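Putative branched-chain amino acid ABC transporter, periplasmic branched-chain amino acid-binding protein (Pseudomonas protegens Pf-5, PDB 4RU0) probably binds a small solute, perhaps a branched-chain amino acid, in the periplasm and delivers it to an ABC transporter for uptake. Local coordinates at residues Y292-K305 against N321-N333. Numbering follows the deposited sequence.
Sequences YPAGSDFEIHKRLK and NFGSVYYNSGLVN
Where Tyr292–Ser296 runs past the start of helix 325-333, Gly295 N donates a 2.8 Å hydrogen bond to Gly323 O, and helix 299-305 follows, its axis crossing that of 325-333 at 95°. The contact belongs to the periplasmic binding protein fold: the loop leaves strand 287-290 of a mixed sheet, and the two helices follow it. Asn328 ties the loop to the helix through a single side-chain nitrogen. Its ND2 gives one bond to Pro293 O, at 2.8 Å and tilted from the amide plane, and a straighter one to Gly295 O, at 3.2 Å and within that plane; together they fix the rotation of the amide. Tyr292 lays one ring face over Ser329, whose CB stands 3.5 Å from the ring centroid, while CG1 of Val325 comes to the ring edge. Tyr292 also touches Trp269 of the ligand pocket, and the Ser329 side chain lies about 6 Å from the bound pentaoxaheptadecane, so this end of the contact lies beside the pocket that holds the ligand, probably the solute site of the family. Farther along, Phe322, with CG anti to the backbone N (chi1 165°), brings its ring against His301 and Leu304 of helix 299-305. There His301 directs its edge at the Phe322 face in a T-shaped pair, centroids 5.3 Å apart. Leu304 CD2 lies at the edges of both the Phe322 and Tyr327 rings; the Tyr327 hydroxyl is hydrogen-bonded to Asp59 of helix 47-67. Leu304 and Leu331 meet tip to tip, CD2 to CD2 at 3.7 Å.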
loop_
_atom_site.group_PDB
_atom_site.type_symbol
_atom_site.label_atom_id
_atom_site.label_comp_id
_atom_site.label_asym_id
_atom_site.label_seq_id
_atom_site.Cartn_x
_atom_site.Cartn_y
_atom_site.Cartn_z
ATOM N N TYR A 292 3.991 -4.465 4.027
ATOM C CA TYR A 292 4.349 -5.789 3.549
ATOM C C TYR A 292 5.862 -6.025 3.539
ATOM O O TYR A 292 6.488 -5.948 2.498
ATOM C CB TYR A 292 3.752 -6.051 2.166
ATOM C CG TYR A 292 3.547 -4.819 1.321
ATOM C CD1 TYR A 292 4.616 -4.155 0.777
ATOM C CD2 TYR A 292 2.282 -4.335 1.057
ATOM C CE1 TYR A 292 4.443 -3.045 -0.002
ATOM C CE2 TYR A 292 2.102 -3.221 0.288
ATOM C CZ TYR A 292 3.190 -2.578 -0.240
ATOM O OH TYR A 292 3.033 -1.461 -1.009
ATOM N N PRO A 293 6.434 -6.310 4.698
ATOM C CA PRO A 293 7.888 -6.417 4.891
ATOM C C PRO A 293 8.570 -7.417 3.959
ATOM O O PRO A 293 8.012 -8.477 3.658
ATOM C CB PRO A 293 8.016 -6.881 6.345
ATOM C CG PRO A 293 6.701 -7.510 6.667
ATOM C CD PRO A 293 5.691 -6.700 5.907
ATOM N N ALA A 294 9.769 -7.068 3.507
ATOM C CA ALA A 294 10.595 -7.992 2.740
ATOM C C ALA A 294 10.913 -9.235 3.566
ATOM O O ALA A 294 10.942 -9.183 4.796
ATOM C CB ALA A 294 11.879 -7.311 2.287
ATOM N N GLY A 295 11.146 -10.352 2.884
ATOM C CA GLY A 295 11.470 -11.602 3.547
ATOM C C GLY A 295 10.875 -12.785 2.817
ATOM O O GLY A 295 9.730 -12.737 2.368
ATOM N N SER A 296 11.655 -13.853 2.692
ATOM C CA SER A 296 11.199 -15.055 2.002
ATOM C C SER A 296 11.083 -16.224 2.969
ATOM O O SER A 296 11.122 -17.389 2.564
ATOM C CB SER A 296 12.151 -15.408 0.859
ATOM O OG SER A 296 13.479 -15.550 1.332
ATOM N N ASP A 297 10.938 -15.910 4.252
ATOM C CA ASP A 297 10.914 -16.941 5.281
ATOM C C ASP A 297 9.589 -16.998 6.035
ATOM O O ASP A 297 9.483 -17.661 7.067
ATOM C CB ASP A 297 12.066 -16.724 6.265
ATOM C CG ASP A 297 13.420 -17.013 5.645
ATOM O OD1 ASP A 297 13.509 -17.937 4.809
ATOM O OD2 ASP A 297 14.395 -16.313 5.995
ATOM N N PHE A 298 8.577 -16.307 5.521
ATOM C CA PHE A 298 7.243 -16.398 6.102
ATOM C C PHE A 298 6.623 -17.735 5.723
ATOM O O PHE A 298 7.088 -18.397 4.794
ATOM C CB PHE A 298 6.362 -15.242 5.635
ATOM C CG PHE A 298 6.875 -13.891 6.043
ATOM C CD1 PHE A 298 6.581 -13.373 7.294
ATOM C CD2 PHE A 298 7.653 -13.138 5.177
ATOM C CE1 PHE A 298 7.054 -12.131 7.672
ATOM C CE2 PHE A 298 8.126 -11.894 5.550
ATOM C CZ PHE A 298 7.826 -11.389 6.798
ATOM N N GLU A 299 5.578 -18.135 6.442
ATOM C CA GLU A 299 4.958 -19.434 6.215
ATOM C C GLU A 299 4.479 -19.601 4.776
ATOM O O GLU A 299 4.768 -20.615 4.135
ATOM C CB GLU A 299 3.788 -19.654 7.172
ATOM C CG GLU A 299 3.133 -21.020 7.004
ATOM C CD GLU A 299 2.004 -21.263 7.983
ATOM O OE1 GLU A 299 1.554 -20.294 8.634
ATOM O OE2 GLU A 299 1.568 -22.431 8.102
ATOM N N ILE A 300 3.754 -18.601 4.276
ATOM C CA ILE A 300 3.206 -18.645 2.922
ATOM C C ILE A 300 4.320 -18.770 1.881
ATOM O O ILE A 300 4.164 -19.475 0.883
ATOM C CB ILE A 300 2.338 -17.389 2.616
ATOM C CG1 ILE A 300 1.746 -17.457 1.204
ATOM C CG2 ILE A 300 3.136 -16.105 2.800
ATOM C CD1 ILE A 300 0.750 -18.585 1.006
ATOM N N HIS A 301 5.448 -18.109 2.134
ATOM C CA HIS A 301 6.581 -18.113 1.213
ATOM C C HIS A 301 7.149 -19.510 0.995
ATOM O O HIS A 301 7.608 -19.840 -0.101
ATOM C CB HIS A 301 7.686 -17.192 1.724
ATOM C CG HIS A 301 7.417 -15.738 1.491
ATOM N ND1 HIS A 301 7.966 -15.042 0.436
ATOM C CD2 HIS A 301 6.663 -14.850 2.178
ATOM C CE1 HIS A 301 7.561 -13.786 0.481
ATOM N NE2 HIS A 301 6.769 -13.643 1.529
ATOM N N LYS A 302 7.124 -20.327 2.042
ATOM C CA LYS A 302 7.674 -21.670 1.948
ATOM C C LYS A 302 6.725 -22.604 1.204
ATOM O O LYS A 302 7.170 -23.522 0.517
ATOM C CB LYS A 302 7.995 -22.210 3.340
ATOM C CG LYS A 302 9.271 -21.617 3.920
ATOM C CD LYS A 302 9.444 -21.955 5.387
ATOM C CE LYS A 302 10.855 -21.637 5.857
ATOM N NZ LYS A 302 11.252 -20.233 5.556
ATOM N N ARG A 303 5.422 -22.363 1.328
ATOM C CA ARG A 303 4.439 -23.103 0.538
ATOM C C ARG A 303 4.634 -22.803 -0.941
ATOM O O ARG A 303 4.489 -23.682 -1.789
ATOM C CB ARG A 303 3.010 -22.751 0.952
ATOM C CG ARG A 303 2.708 -22.934 2.419
ATOM C CD ARG A 303 1.248 -22.635 2.706
ATOM N NE ARG A 303 0.980 -22.546 4.137
ATOM C CZ ARG A 303 -0.211 -22.273 4.659
ATOM N NH1 ARG A 303 -1.252 -22.061 3.869
ATOM N NH2 ARG A 303 -0.362 -22.211 5.975
ATOM N N LEU A 304 4.955 -21.547 -1.238
ATOM C CA LEU A 304 5.210 -21.116 -2.606
ATOM C C LEU A 304 6.402 -21.866 -3.185
ATOM O O LEU A 304 6.338 -22.392 -4.297
ATOM C CB LEU A 304 5.453 -19.603 -2.663
ATOM C CG LEU A 304 4.281 -18.686 -3.031
ATOM C CD1 LEU A 304 3.086 -18.898 -2.109
ATOM C CD2 LEU A 304 4.723 -17.226 -3.019
ATOM N N LYS A 305 7.490 -21.921 -2.423
ATOM C CA LYS A 305 8.676 -22.640 -2.866
ATOM C C LYS A 305 8.359 -24.120 -3.060
ATOM O O LYS A 305 8.740 -24.714 -4.063
ATOM C CB LYS A 305 9.827 -22.464 -1.873
ATOM C CG LYS A 305 11.134 -23.089 -2.336
ATOM C CD LYS A 305 12.329 -22.440 -1.660
ATOM C CE LYS A 305 12.433 -20.965 -2.032
ATOM N NZ LYS A 305 13.521 -20.265 -1.291
ATOM N N ASN A 321 14.824 -12.382 -6.542
ATOM C CA ASN A 321 13.831 -11.594 -5.859
ATOM C C ASN A 321 12.692 -12.524 -5.577
ATOM O O ASN A 321 11.901 -12.754 -6.445
ATOM C CB ASN A 321 13.332 -10.454 -6.733
ATOM C CG ASN A 321 14.356 -9.366 -6.930
ATOM O OD1 ASN A 321 15.263 -9.203 -6.141
ATOM N ND2 ASN A 321 14.198 -8.603 -7.983
ATOM N N PHE A 322 12.610 -13.087 -4.386
ATOM C CA PHE A 322 11.459 -13.893 -4.036
ATOM C C PHE A 322 10.863 -13.465 -2.708
ATOM O O PHE A 322 9.772 -13.860 -2.331
ATOM C CB PHE A 322 11.794 -15.385 -4.068
ATOM C CG PHE A 322 10.783 -16.240 -3.379
ATOM C CD1 PHE A 322 11.092 -16.888 -2.210
ATOM C CD2 PHE A 322 9.520 -16.370 -3.884
ATOM C CE1 PHE A 322 10.161 -17.661 -1.561
ATOM C CE2 PHE A 322 8.582 -17.141 -3.243
ATOM C CZ PHE A 322 8.901 -17.792 -2.079
ATOM N N GLY A 323 11.606 -12.675 -1.974
ATOM C CA GLY A 323 11.075 -12.077 -0.769
ATOM C C GLY A 323 11.149 -10.580 -0.875
ATOM O O GLY A 323 10.993 -9.892 0.103
ATOM N N SER A 324 11.398 -10.079 -2.073
ATOM C CA SER A 324 11.587 -8.656 -2.259
ATOM C C SER A 324 10.304 -7.956 -1.933
ATOM O O SER A 324 9.244 -8.522 -2.075
ATOM C CB SER A 324 12.045 -8.327 -3.675
ATOM O OG SER A 324 10.964 -8.143 -4.564
ATOM N N VAL A 325 10.403 -6.719 -1.478
ATOM C CA VAL A 325 9.243 -5.990 -0.985
ATOM C C VAL A 325 8.202 -5.873 -2.103
ATOM O O VAL A 325 7.018 -5.932 -1.874
ATOM C CB VAL A 325 9.653 -4.639 -0.344
ATOM C CG1 VAL A 325 8.481 -3.733 -0.028
ATOM C CG2 VAL A 325 10.508 -4.864 0.880
ATOM N N TYR A 326 8.692 -5.710 -3.313
ATOM C CA TYR A 326 7.854 -5.687 -4.473
ATOM C C TYR A 326 7.104 -7.006 -4.658
ATOM O O TYR A 326 5.915 -7.007 -4.907
ATOM C CB TYR A 326 8.721 -5.401 -5.683
ATOM C CG TYR A 326 9.256 -4.001 -5.709
ATOM C CD1 TYR A 326 8.455 -2.940 -5.382
ATOM C CD2 TYR A 326 10.561 -3.739 -6.067
ATOM C CE1 TYR A 326 8.930 -1.648 -5.407
ATOM C CE2 TYR A 326 11.049 -2.449 -6.092
ATOM C CZ TYR A 326 10.222 -1.405 -5.763
ATOM O OH TYR A 326 10.677 -0.110 -5.793
ATOM N N TYR A 327 7.787 -8.125 -4.486
ATOM C CA TYR A 327 7.155 -9.418 -4.613
ATOM C C TYR A 327 6.101 -9.613 -3.554
ATOM O O TYR A 327 5.061 -10.189 -3.792
ATOM C CB TYR A 327 8.192 -10.545 -4.565
ATOM C CG TYR A 327 7.605 -11.911 -4.779
ATOM C CD1 TYR A 327 6.916 -12.545 -3.774
ATOM C CD2 TYR A 327 7.719 -12.549 -5.996
ATOM C CE1 TYR A 327 6.363 -13.777 -3.970
ATOM C CE2 TYR A 327 7.168 -13.786 -6.203
ATOM C CZ TYR A 327 6.496 -14.397 -5.186
ATOM O OH TYR A 327 5.943 -15.629 -5.373
ATOM N N ASN A 328 6.392 -9.145 -2.361
ATOM C CA ASN A 328 5.507 -9.355 -1.224
ATOM C C ASN A 328 4.278 -8.460 -1.269
ATOM O O ASN A 328 3.233 -8.807 -0.718
ATOM C CB ASN A 328 6.267 -9.143 0.083
ATOM C CG ASN A 328 7.326 -10.206 0.317
ATOM O OD1 ASN A 328 7.717 -10.923 -0.608
ATOM N ND2 ASN A 328 7.793 -10.314 1.555
ATOM N N SER A 329 4.401 -7.307 -1.919
ATOM C CA SER A 329 3.244 -6.447 -2.118
ATOM C C SER A 329 2.276 -7.154 -3.057
ATOM O O SER A 329 1.064 -7.064 -2.891
ATOM C CB SER A 329 3.651 -5.079 -2.674
ATOM O OG SER A 329 4.186 -5.188 -3.979
ATOM N N GLY A 330 2.823 -7.872 -4.033
ATOM C CA GLY A 330 2.016 -8.666 -4.938
ATOM C C GLY A 330 1.247 -9.736 -4.185
ATOM O O GLY A 330 0.064 -9.965 -4.443
ATOM N N LEU A 331 1.923 -10.385 -3.243
ATOM C CA LEU A 331 1.302 -11.420 -2.424
ATOM C C LEU A 331 0.163 -10.866 -1.573
ATOM O O LEU A 331 -0.894 -11.479 -1.461
ATOM C CB LEU A 331 2.347 -12.084 -1.523
ATOM C CG LEU A 331 3.456 -12.866 -2.227
ATOM C CD1 LEU A 331 4.466 -13.384 -1.221
ATOM C CD2 LEU A 331 2.867 -14.020 -3.032
ATOM N N VAL A 332 0.386 -9.701 -0.981
ATOM C CA VAL A 332 -0.599 -9.108 -0.088
ATOM C C VAL A 332 -1.749 -8.494 -0.892
ATOM O O VAL A 332 -2.914 -8.574 -0.496
ATOM C CB VAL A 332 0.055 -8.055 0.837
ATOM C CG1 VAL A 332 -0.992 -7.172 1.498
ATOM C CG2 VAL A 332 0.904 -8.756 1.886
ATOM N N ASN A 333 -1.411 -7.903 -2.033
ATOM C CA ASN A 333 -2.408 -7.355 -2.947
ATOM C C ASN A 333 -3.387 -8.432 -3.412
ATOM O O ASN A 333 -4.598 -8.217 -3.441
ATOM C CB ASN A 333 -1.723 -6.714 -4.157
ATOM C CG ASN A 333 -2.519 -5.570 -4.743
ATOM O OD1 ASN A 333 -3.233 -4.865 -4.029
ATOM N ND2 ASN A 333 -2.406 -5.381 -6.055
#